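Local atomic coordinates of myosin-I heavy chain (Dictyostelium discoideum, PDB entry 5EJR), a protein that moves along actin filaments as an ATPase motor and takes part in early phagocytosis and adhesion, seen here through its C-terminal MyTH4-FERM (MF2) tail piece. Residues Lys213-Asp218 with Glu289-Val294; Ala224-Tyr229 with Met273-Leu278; Arg233-Thr238 with Phe253-Val258. One frame throughout, in Å; residues are numbered along the deposited sequence.

Contact 1. Residues Lys213-Asp218 with Glu289-Val294; sequences KIRFID and EFYFQV. With EDO (1,2-ethanediol), chain C.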
loop_
_atom_site.group_PDB
_atom_site.type_symbol
_atom_site.label_atom_id
_atom_site.label_comp_id
_atom_site.label_asym_id
_atom_site.label_seq_id
_atom_site.Cartn_x
_atom_site.Cartn_y
_atom_site.Cartn_z
ATOM N N LYS A 213 -12.130 -1.271 -2.763
ATOM C CA LYS A 213 -12.843 -0.055 -3.142
ATOM C C LYS A 213 -11.820 1.025 -3.526
ATOM O O LYS A 213 -10.923 1.326 -2.729
ATOM C CB LYS A 213 -13.681 0.430 -1.941
ATOM C CG LYS A 213 -15.133 0.743 -2.259
ATOM C CD LYS A 213 -15.749 1.621 -1.175
ATOM C CE LYS A 213 -17.201 1.937 -1.427
ATOM N NZ LYS A 213 -17.794 2.688 -0.288
ATOM N N ILE A 214 -11.917 1.560 -4.760
ATOM C CA ILE A 214 -11.028 2.620 -5.261
ATOM C C ILE A 214 -11.835 3.843 -5.708
ATOM O O ILE A 214 -12.714 3.735 -6.570
ATOM C CB ILE A 214 -10.023 2.152 -6.358
ATOM C CG1 ILE A 214 -9.375 0.763 -6.046
ATOM C CG2 ILE A 214 -8.960 3.239 -6.636
ATOM C CD1 ILE A 214 -8.450 0.672 -4.845
ATOM N N ARG A 215 -11.507 5.015 -5.137
ATOM C CA ARG A 215 -12.193 6.259 -5.462
ATOM C C ARG A 215 -11.543 6.981 -6.627
ATOM O O ARG A 215 -10.347 6.797 -6.898
ATOM C CB ARG A 215 -12.267 7.175 -4.244
ATOM C CG ARG A 215 -12.948 6.532 -3.044
ATOM C CD ARG A 215 -13.442 7.572 -2.073
ATOM N NE ARG A 215 -13.425 7.076 -0.699
ATOM C CZ ARG A 215 -13.698 7.820 0.370
ATOM N NH1 ARG A 215 -14.029 9.099 0.232
ATOM N NH2 ARG A 215 -13.646 7.289 1.584
ATOM N N PHE A 216 -12.339 7.802 -7.324
ATOM C CA PHE A 216 -11.875 8.658 -8.410
ATOM C C PHE A 216 -12.108 10.079 -7.933
ATOM O O PHE A 216 -12.776 10.275 -6.924
ATOM C CB PHE A 216 -12.613 8.370 -9.729
ATOM C CG PHE A 216 -12.119 7.119 -10.412
ATOM C CD1 PHE A 216 -12.542 5.861 -9.988
ATOM C CD2 PHE A 216 -11.252 7.194 -11.498
ATOM C CE1 PHE A 216 -12.055 4.694 -10.607
ATOM C CE2 PHE A 216 -10.781 6.030 -12.123
ATOM C CZ PHE A 216 -11.173 4.790 -11.661
ATOM N N ILE A 217 -11.546 11.059 -8.637
ATOM C CA ILE A 217 -11.626 12.484 -8.306
ATOM C C ILE A 217 -13.086 13.014 -8.234
ATOM O O ILE A 217 -13.349 13.950 -7.485
ATOM C CB ILE A 217 -10.724 13.297 -9.296
ATOM C CG1 ILE A 217 -10.475 14.755 -8.820
ATOM C CG2 ILE A 217 -11.249 13.249 -10.729
ATOM C CD1 ILE A 217 -9.371 14.905 -7.790
ATOM N N ASP A 218 -14.021 12.404 -8.982
ATOM C CA ASP A 218 -15.423 12.836 -8.998
ATOM C C ASP A 218 -16.208 12.303 -7.793
ATOM O O ASP A 218 -17.400 12.588 -7.662
ATOM C CB ASP A 218 -16.104 12.495 -10.350
ATOM C CG ASP A 218 -16.298 11.018 -10.689
ATOM O OD1 ASP A 218 -15.772 10.158 -9.952
ATOM O OD2 ASP A 218 -16.942 10.728 -11.716
ATOM N N GLU A 289 -9.323 7.775 8.762
ATOM C CA GLU A 289 -9.303 6.688 7.785
ATOM C C GLU A 289 -8.615 7.040 6.447
ATOM O O GLU A 289 -8.864 8.109 5.881
ATOM C CB GLU A 289 -10.748 6.214 7.526
ATOM C CG GLU A 289 -10.856 4.739 7.180
ATOM C CD GLU A 289 -12.051 4.331 6.336
ATOM O OE1 GLU A 289 -12.221 4.890 5.226
ATOM O OE2 GLU A 289 -12.776 3.400 6.754
ATOM N N PHE A 290 -7.798 6.106 5.928
ATOM C CA PHE A 290 -7.159 6.239 4.617
ATOM C C PHE A 290 -8.015 5.564 3.557
ATOM O O PHE A 290 -8.661 4.546 3.818
ATOM C CB PHE A 290 -5.764 5.582 4.574
ATOM C CG PHE A 290 -4.610 6.385 5.122
ATOM C CD1 PHE A 290 -3.895 7.254 4.303
ATOM C CD2 PHE A 290 -4.195 6.228 6.443
ATOM C CE1 PHE A 290 -2.821 7.995 4.809
ATOM C CE2 PHE A 290 -3.116 6.964 6.946
ATOM C CZ PHE A 290 -2.440 7.847 6.128
ATOM N N TYR A 291 -7.952 6.095 2.334
ATOM C CA TYR A 291 -8.585 5.497 1.174
ATOM C C TYR A 291 -7.708 5.694 -0.050
ATOM O O TYR A 291 -6.896 6.616 -0.074
ATOM C CB TYR A 291 -10.033 5.988 0.962
ATOM C CG TYR A 291 -10.164 7.444 0.581
ATOM C CD1 TYR A 291 -10.139 7.839 -0.754
ATOM C CD2 TYR A 291 -10.385 8.421 1.547
ATOM C CE1 TYR A 291 -10.301 9.175 -1.117
ATOM C CE2 TYR A 291 -10.554 9.760 1.196
ATOM C CZ TYR A 291 -10.516 10.132 -0.139
ATOM O OH TYR A 291 -10.687 11.449 -0.497
ATOM N N PHE A 292 -7.852 4.807 -1.035
ATOM C CA PHE A 292 -7.133 4.873 -2.305
ATOM C C PHE A 292 -7.906 5.731 -3.293
ATOM O O PHE A 292 -9.123 5.570 -3.437
ATOM C CB PHE A 292 -6.980 3.479 -2.906
ATOM C CG PHE A 292 -6.064 2.542 -2.170
ATOM C CD1 PHE A 292 -4.702 2.804 -2.076
ATOM C CD2 PHE A 292 -6.545 1.352 -1.639
ATOM C CE1 PHE A 292 -3.848 1.915 -1.435
ATOM C CE2 PHE A 292 -5.690 0.472 -0.972
ATOM C CZ PHE A 292 -4.345 0.750 -0.890
ATOM N N GLN A 293 -7.195 6.635 -3.986
ATOM C CA GLN A 293 -7.791 7.498 -4.997
ATOM C C GLN A 293 -6.947 7.474 -6.295
ATOM O O GLN A 293 -5.732 7.638 -6.244
ATOM C CB GLN A 293 -7.967 8.914 -4.440
ATOM C CG GLN A 293 -8.336 10.002 -5.457
ATOM C CD GLN A 293 -8.156 11.391 -4.870
ATOM O OE1 GLN A 293 -7.044 11.881 -4.717
ATOM N NE2 GLN A 293 -9.240 12.091 -4.590
ATOM N N VAL A 294 -7.593 7.206 -7.426
ATOM C CA VAL A 294 -6.950 7.225 -8.734
ATOM C C VAL A 294 -6.735 8.693 -9.081
ATOM O O VAL A 294 -7.606 9.534 -8.844
ATOM C CB VAL A 294 -7.732 6.444 -9.828
ATOM C CG1 VAL A 294 -7.266 6.813 -11.240
ATOM C CG2 VAL A 294 -7.590 4.938 -9.614
HETATM C C1 EDO C . -9.514 2.073 0.093
HETATM O O1 EDO C . -10.334 2.968 -0.667
HETATM C C2 EDO C . -10.331 0.947 0.777
HETATM O O2 EDO C . -9.579 -0.268 0.694
HETATM O O HOH W 1 -9.571 10.372 -10.502
#
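The guanidinium of Arg-215 lies flat on the ring of Tyr-291, its CZ 3.5 Å from the ring centroid and the two planes 6° apart. This stacked cation-pi pair sits beside the pairing of strands 211-215 and 290-296 in the ubiquitin-like (beta-grasp) lobe of the FERM domain, where the first and last strands run in the same sense. CZ hovers over the centre of the ring, NE lies above the CG-CD1 side and NH2 above CD2, while CD packs against CD1 and CE1. Tyr-291 places its ring there by setting CG between the backbone N and the carbonyl carbon (chi1 67°), and its OH is hydrogen-bonded to Glu-260. With a serine in its place the guanidinium would probably be set free to turn, and Glu-260 would lose its phenolic mate.

The strands splay by 57°, which limits direct pairing to one bridge, Arg-215 with Gln-293. Arg-215 N donates to Phe-292 O at 3.0 Å, and Val-294 N returns a bond to Arg-215 O at 2.8 Å. Small molecules extend the ladder at both ends. An ethanediol, most likely a crystallisation additive, accepts from Phe-292 N and donates to Lys-213 O through the same O1; a water accepts from Ile-217 N and donates to Val-294 O.

The apolar side chains of Ile-214 and Val-294 are turned to helix 232-243, where both meet Val-239. Val-294 spreads over Phe-216, with CB above the ring face at 4.1 Å from its centroid, and Tyr-243 stacks with the same ring. The other branch of Val-294 runs athwart Ile-214, CG2 meeting Ile-214 CG2 at 3.7 Å.

Contact 2. Residues Ala224-Tyr229 with Met273-Leu278; sequences AKINTY and MIYDVL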
loop_
_atom_site.group_PDB
_atom_site.type_symbol
_atom_site.label_atom_id
_atom_site.label_comp_id
_atom_site.label_asym_id
_atom_site.label_seq_id
_atom_site.Cartn_x
_atom_site.Cartn_y
_atom_site.Cartn_z
ATOM N N ALA A 224 -12.318 -3.195 -7.399
ATOM C CA ALA A 224 -11.266 -3.893 -8.128
ATOM C C ALA A 224 -11.017 -5.274 -7.552
ATOM O O ALA A 224 -10.912 -5.409 -6.337
ATOM C CB ALA A 224 -9.981 -3.085 -8.061
ATOM N N LYS A 225 -10.824 -6.275 -8.417
ATOM C CA LYS A 225 -10.499 -7.649 -7.992
ATOM C C LYS A 225 -9.091 -7.638 -7.375
ATOM O O LYS A 225 -8.168 -7.034 -7.937
ATOM C CB LYS A 225 -10.569 -8.630 -9.170
ATOM C CG LYS A 225 -11.994 -8.964 -9.606
ATOM C CD LYS A 225 -12.047 -9.553 -11.027
ATOM C CE LYS A 225 -11.840 -11.052 -11.085
ATOM N NZ LYS A 225 -11.738 -11.546 -12.485
ATOM N N ILE A 226 -8.958 -8.248 -6.191
ATOM C CA ILE A 226 -7.724 -8.262 -5.395
ATOM C C ILE A 226 -7.325 -9.690 -4.997
ATOM O O ILE A 226 -8.156 -10.459 -4.525
ATOM C CB ILE A 226 -7.905 -7.296 -4.168
ATOM C CG1 ILE A 226 -6.609 -7.005 -3.412
ATOM C CG2 ILE A 226 -8.979 -7.750 -3.189
ATOM C CD1 ILE A 226 -6.800 -5.930 -2.283
ATOM N N ASN A 227 -6.075 -10.050 -5.238
ATOM C CA ASN A 227 -5.513 -11.344 -4.856
ATOM C C ASN A 227 -4.360 -11.040 -3.892
ATOM O O ASN A 227 -3.944 -9.884 -3.790
ATOM C CB ASN A 227 -4.984 -12.108 -6.075
ATOM C CG ASN A 227 -5.827 -12.010 -7.328
ATOM O OD1 ASN A 227 -7.066 -12.002 -7.291
ATOM N ND2 ASN A 227 -5.162 -11.953 -8.475
ATOM N N THR A 228 -3.828 -12.079 -3.215
ATOM C CA THR A 228 -2.711 -12.015 -2.256
ATOM C C THR A 228 -1.536 -11.174 -2.746
ATOM O O THR A 228 -0.998 -10.376 -1.988
ATOM C CB THR A 228 -2.228 -13.451 -1.942
ATOM O OG1 THR A 228 -3.350 -14.211 -1.500
ATOM C CG2 THR A 228 -1.134 -13.494 -0.886
ATOM N N TYR A 229 -1.153 -11.358 -4.014
ATOM C CA TYR A 229 0.013 -10.742 -4.603
ATOM C C TYR A 229 -0.289 -9.590 -5.562
ATOM O O TYR A 229 0.598 -9.186 -6.307
ATOM C CB TYR A 229 0.861 -11.829 -5.282
ATOM C CG TYR A 229 1.248 -12.965 -4.344
ATOM C CD1 TYR A 229 2.250 -12.799 -3.393
ATOM C CD2 TYR A 229 0.588 -14.190 -4.388
ATOM C CE1 TYR A 229 2.629 -13.842 -2.546
ATOM C CE2 TYR A 229 0.932 -15.232 -3.517
ATOM C CZ TYR A 229 1.960 -15.053 -2.605
ATOM O OH TYR A 229 2.304 -16.053 -1.733
ATOM N N MET A 273 2.689 -4.069 -2.945
ATOM C CA MET A 273 1.617 -5.060 -2.846
ATOM C C MET A 273 0.500 -4.329 -2.171
ATOM O O MET A 273 0.730 -3.736 -1.114
ATOM C CB MET A 273 2.035 -6.240 -1.946
ATOM C CG MET A 273 3.168 -7.036 -2.496
ATOM S SD MET A 273 2.927 -7.347 -4.249
ATOM C CE MET A 273 3.510 -8.965 -4.331
ATOM N N ILE A 274 -0.706 -4.349 -2.757
ATOM C CA ILE A 274 -1.858 -3.646 -2.143
ATOM C C ILE A 274 -2.124 -4.104 -0.700
ATOM O O ILE A 274 -2.355 -3.259 0.168
ATOM C CB ILE A 274 -3.156 -3.666 -3.017
ATOM C CG1 ILE A 274 -4.329 -2.961 -2.293
ATOM C CG2 ILE A 274 -3.521 -5.088 -3.478
ATOM C CD1 ILE A 274 -5.446 -2.493 -3.185
ATOM N N TYR A 275 -1.987 -5.413 -0.432
ATOM C CA TYR A 275 -2.201 -5.931 0.925
ATOM C C TYR A 275 -1.125 -5.467 1.913
ATOM O O TYR A 275 -1.455 -5.232 3.079
ATOM C CB TYR A 275 -2.385 -7.451 0.919
ATOM C CG TYR A 275 -3.802 -7.886 0.577
ATOM C CD1 TYR A 275 -4.902 -7.326 1.223
ATOM C CD2 TYR A 275 -4.037 -8.896 -0.348
ATOM C CE1 TYR A 275 -6.204 -7.736 0.927
ATOM C CE2 TYR A 275 -5.333 -9.315 -0.650
ATOM C CZ TYR A 275 -6.412 -8.736 -0.004
ATOM O OH TYR A 275 -7.688 -9.136 -0.298
ATOM N N ASP A 276 0.133 -5.241 1.436
ATOM C CA ASP A 276 1.195 -4.698 2.303
ATOM C C ASP A 276 0.859 -3.260 2.704
ATOM O O ASP A 276 1.106 -2.869 3.839
ATOM C CB ASP A 276 2.576 -4.779 1.641
ATOM C CG ASP A 276 3.186 -6.170 1.587
ATOM O OD1 ASP A 276 2.741 -7.049 2.365
ATOM O OD2 ASP A 276 4.140 -6.373 0.791
ATOM N N VAL A 277 0.244 -2.489 1.773
ATOM C CA VAL A 277 -0.188 -1.116 2.013
ATOM C C VAL A 277 -1.317 -1.119 3.051
ATOM O O VAL A 277 -1.297 -0.297 3.964
ATOM C CB VAL A 277 -0.624 -0.363 0.714
ATOM C CG1 VAL A 277 -1.056 1.066 1.024
ATOM C CG2 VAL A 277 0.455 -0.383 -0.360
ATOM N N LEU A 278 -2.300 -2.026 2.911
ATOM C CA LEU A 278 -3.415 -2.076 3.855
ATOM C C LEU A 278 -2.969 -2.376 5.283
ATOM O O LEU A 278 -3.527 -1.799 6.222
ATOM C CB LEU A 278 -4.540 -3.026 3.405
ATOM C CG LEU A 278 -5.313 -2.574 2.165
ATOM C CD1 LEU A 278 -6.102 -3.748 1.566
ATOM C CD2 LEU A 278 -6.246 -1.398 2.486
HETATM O O HOH W 2 -1.164 -7.692 -2.504
#
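Ile-226 and Tyr-275 point at one another from their two segments and meet with the methyl end of the one over the ring face of the other. The pair joins the chain just beyond strand 221-225 to helix 274-283 within the ubiquitin-like lobe of the FERM domain, on the side that borders the MyTH4 domain. Ile-226 is fully extended, CG1 anti to the backbone N (chi1 -169°) and CD1 anti again beyond it, which carries CD1 to 3.9 Å from the Tyr-275 centroid in a CH-pi contact displaced toward the rim. Its other branch, CG2, touches Tyr-275 OH at 3.5 Å.

The same CD1 also meets Ile-274, whose CG2 lies 3.6 Å away; one isoleucine is set roughly square to the other, so that Ile-226 is wedged between consecutive side chains of the first helical turn. Thr-228 O comes to the edge of the Tyr-275 ring, in its plane and nearest CD2, whereas Asn-227 O approaches obliquely at CE2. Within the loop, Thr-228 CG2 sits over the centre of the Tyr-229 ring.

No direct hydrogen bond crosses between the segments. Polar bonds to the MyTH4 side flank the contact, however: Tyr-229 OH donates to Ile-136 O, and the buried Asp-276 forms a salt bridge with Arg-188. Tyr-275 itself rests against helix 194-205 through Glu-196 and Ser-199. Met-273 occupies the N-cap position, its carbonyl O accepting from Val-277 N. Beside this helix start a water bridges the two backbones, donating to Thr-228 O at 2.7 Å and accepting from Tyr-275 N at 3.2 Å.

Contact 3. Residues Arg233-Thr238 with Phe253-Val258; sequences REITDT and FGISAV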
loop_
_atom_site.group_PDB
_atom_site.type_symbol
_atom_site.label_atom_id
_atom_site.label_comp_id
_atom_site.label_asym_id
_atom_site.label_seq_id
_atom_site.Cartn_x
_atom_site.Cartn_y
_atom_site.Cartn_z
ATOM N N ARG A 233 0.100 -1.368 -9.367
ATOM C CA ARG A 233 0.065 -1.167 -10.821
ATOM C C ARG A 233 -1.073 -1.943 -11.447
ATOM O O ARG A 233 -1.798 -1.383 -12.273
ATOM C CB ARG A 233 1.400 -1.503 -11.495
ATOM C CG ARG A 233 1.440 -1.208 -13.008
ATOM C CD ARG A 233 1.388 0.292 -13.338
ATOM N NE ARG A 233 0.061 0.729 -13.784
ATOM C CZ ARG A 233 -0.295 2.000 -13.983
ATOM N NH1 ARG A 233 0.563 2.985 -13.739
ATOM N NH2 ARG A 233 -1.514 2.295 -14.403
ATOM N N GLU A 234 -1.266 -3.208 -11.022
ATOM C CA GLU A 234 -2.354 -4.068 -11.513
ATOM C C GLU A 234 -3.731 -3.543 -11.136
ATOM O O GLU A 234 -4.608 -3.554 -11.995
ATOM C CB GLU A 234 -2.180 -5.542 -11.059
ATOM C CG GLU A 234 -0.940 -6.209 -11.649
ATOM C CD GLU A 234 -0.476 -7.503 -10.996
ATOM O OE1 GLU A 234 -0.758 -7.712 -9.793
ATOM O OE2 GLU A 234 0.213 -8.295 -11.683
ATOM N N ILE A 235 -3.947 -3.095 -9.875
ATOM C CA ILE A 235 -5.247 -2.528 -9.508
ATOM C C ILE A 235 -5.510 -1.211 -10.229
ATOM O O ILE A 235 -6.666 -0.950 -10.545
ATOM C CB ILE A 235 -5.601 -2.392 -8.015
ATOM C CG1 ILE A 235 -4.518 -1.653 -7.224
ATOM C CG2 ILE A 235 -5.984 -3.726 -7.367
ATOM C CD1 ILE A 235 -5.121 -0.680 -6.228
ATOM N N THR A 236 -4.463 -0.362 -10.456
ATOM C CA THR A 236 -4.641 0.897 -11.194
ATOM C C THR A 236 -5.139 0.541 -12.601
ATOM O O THR A 236 -6.102 1.138 -13.069
ATOM C CB THR A 236 -3.333 1.730 -11.262
ATOM O OG1 THR A 236 -2.850 1.998 -9.940
ATOM C CG2 THR A 236 -3.536 3.055 -11.977
ATOM N N ASP A 237 -4.517 -0.461 -13.238
ATOM C CA ASP A 237 -4.888 -0.921 -14.578
ATOM C C ASP A 237 -6.339 -1.394 -14.677
ATOM O O ASP A 237 -7.058 -0.990 -15.599
ATOM C CB ASP A 237 -3.927 -2.012 -15.044
ATOM C CG ASP A 237 -2.572 -1.482 -15.445
ATOM O OD1 ASP A 237 -2.280 -0.297 -15.145
ATOM O OD2 ASP A 237 -1.791 -2.252 -16.048
ATOM N N THR A 238 -6.784 -2.200 -13.698
ATOM C CA THR A 238 -8.142 -2.740 -13.685
ATOM C C THR A 238 -9.187 -1.653 -13.424
ATOM O O THR A 238 -10.131 -1.554 -14.202
ATOM C CB THR A 238 -8.277 -3.954 -12.718
ATOM O OG1 THR A 238 -8.249 -3.519 -11.351
ATOM C CG2 THR A 238 -7.209 -5.021 -12.952
ATOM N N PHE A 253 -1.924 7.180 -15.276
ATOM C CA PHE A 253 -2.618 7.176 -14.013
ATOM C C PHE A 253 -1.888 6.406 -12.939
ATOM O O PHE A 253 -1.093 5.506 -13.225
ATOM C CB PHE A 253 -4.066 6.654 -14.213
ATOM C CG PHE A 253 -4.979 7.638 -14.906
ATOM C CD1 PHE A 253 -4.998 7.739 -16.295
ATOM C CD2 PHE A 253 -5.785 8.502 -14.171
ATOM C CE1 PHE A 253 -5.801 8.691 -16.931
ATOM C CE2 PHE A 253 -6.560 9.471 -14.809
ATOM C CZ PHE A 253 -6.577 9.543 -16.191
ATOM N N GLY A 254 -2.145 6.800 -11.701
ATOM C CA GLY A 254 -1.557 6.172 -10.529
ATOM C C GLY A 254 -2.538 6.237 -9.384
ATOM O O GLY A 254 -3.667 6.697 -9.565
ATOM N N ILE A 255 -2.093 5.835 -8.196
ATOM C CA ILE A 255 -2.903 5.834 -6.986
ATOM C C ILE A 255 -2.202 6.551 -5.850
ATOM O O ILE A 255 -0.982 6.452 -5.721
ATOM C CB ILE A 255 -3.296 4.369 -6.639
ATOM C CG1 ILE A 255 -4.382 3.874 -7.639
ATOM C CG2 ILE A 255 -3.732 4.199 -5.159
ATOM C CD1 ILE A 255 -4.917 2.495 -7.424
ATOM N N SER A 256 -2.984 7.295 -5.055
ATOM C CA SER A 256 -2.553 7.975 -3.841
ATOM C C SER A 256 -3.357 7.468 -2.622
ATOM O O SER A 256 -4.541 7.121 -2.744
ATOM C CB SER A 256 -2.718 9.489 -3.985
ATOM O OG SER A 256 -1.788 9.985 -4.934
ATOM N N ALA A 257 -2.706 7.416 -1.463
ATOM C CA ALA A 257 -3.332 7.045 -0.180
ATOM C C ALA A 257 -3.760 8.379 0.415
ATOM O O ALA A 257 -2.919 9.251 0.628
ATOM C CB ALA A 257 -2.327 6.356 0.739
ATOM N N VAL A 258 -5.060 8.579 0.575
ATOM C CA VAL A 258 -5.624 9.847 1.058
ATOM C C VAL A 258 -6.256 9.696 2.450
ATOM O O VAL A 258 -7.086 8.821 2.628
ATOM C CB VAL A 258 -6.677 10.401 0.034
ATOM C CG1 VAL A 258 -7.335 11.694 0.542
ATOM C CG2 VAL A 258 -6.065 10.600 -1.356
#
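Thr-236 and Ile-255 run antiparallel alongside one another, and with Phe-253 they contribute most of what is buried where helix 232-243 crosses strand 253-259. This is the helix-on-sheet packing of the beta-grasp fold, with the local axes 8.2 Å apart at closest approach and at 115° to one another.

Thr-236 works with both branches. Its OG1 lies over the outer part of Ile-255, 3.3 Å from both CG1 and CD1, yet its polar need is met within its own helix by Ile-232 O. The methyl CG2, anti to the backbone N, reaches across to the strand backbone, 3.7 Å from Phe-253 O and close to Gly-254 CA. Ile-255 meets a second helix residue in Ile-235, which lies nearly perpendicular to it; their CD1 atoms are 3.4 Å apart, unusually close for two carbons.

Phe-253 is met mainly through its backbone, while its ring leads off to Val-294 and Arg-296 of the neighbouring strand. Arg-233 curls back over the helix, bent at chi2 and chi3, and its NH1 donates to Phe-253 O at 3.1 Å, approaching almost straight down the carbonyl bond but with the oxygen tilted out of the guanidinium plane. NH2 adds a weak second bond to that oxygen. One turn along the helix, Asp-237 OD1 takes NE and NH2 together, NH2 at 2.8 Å in a salt bridge. Fixed side-on by this carboxylate, the guanidinium is held from rotating, and its charge, probably offset in part by Asp-237, may still polarise the Phe-253 carbonyl that opens the strand.

How the contacts relate
All three contacts belong to the ubiquitin-like lobe and share one hydrophobic core; contact 3 is nested within the chain loop closed by contact 2, which in turn lies inside that closed by contact 1. Phe-292 of contact 1 is the common meeting point: its CE2 lies 3.7 Å from Ile-274 CD1 of contact 2, and its CD1 3.5 Å from Ile-255 CG2 of contact 3. Ile-274 CD1 also packs 3.6 Å from Ile-235 CD1, joining contacts 2 and 3. Contacts 1 and 3, with centres about 9 Å apart, are further tied by probable backbone hydrogen bonds between strands 290-296 and 253-259. Contacts 1 and 2 are farther apart, about 15 Å between centres.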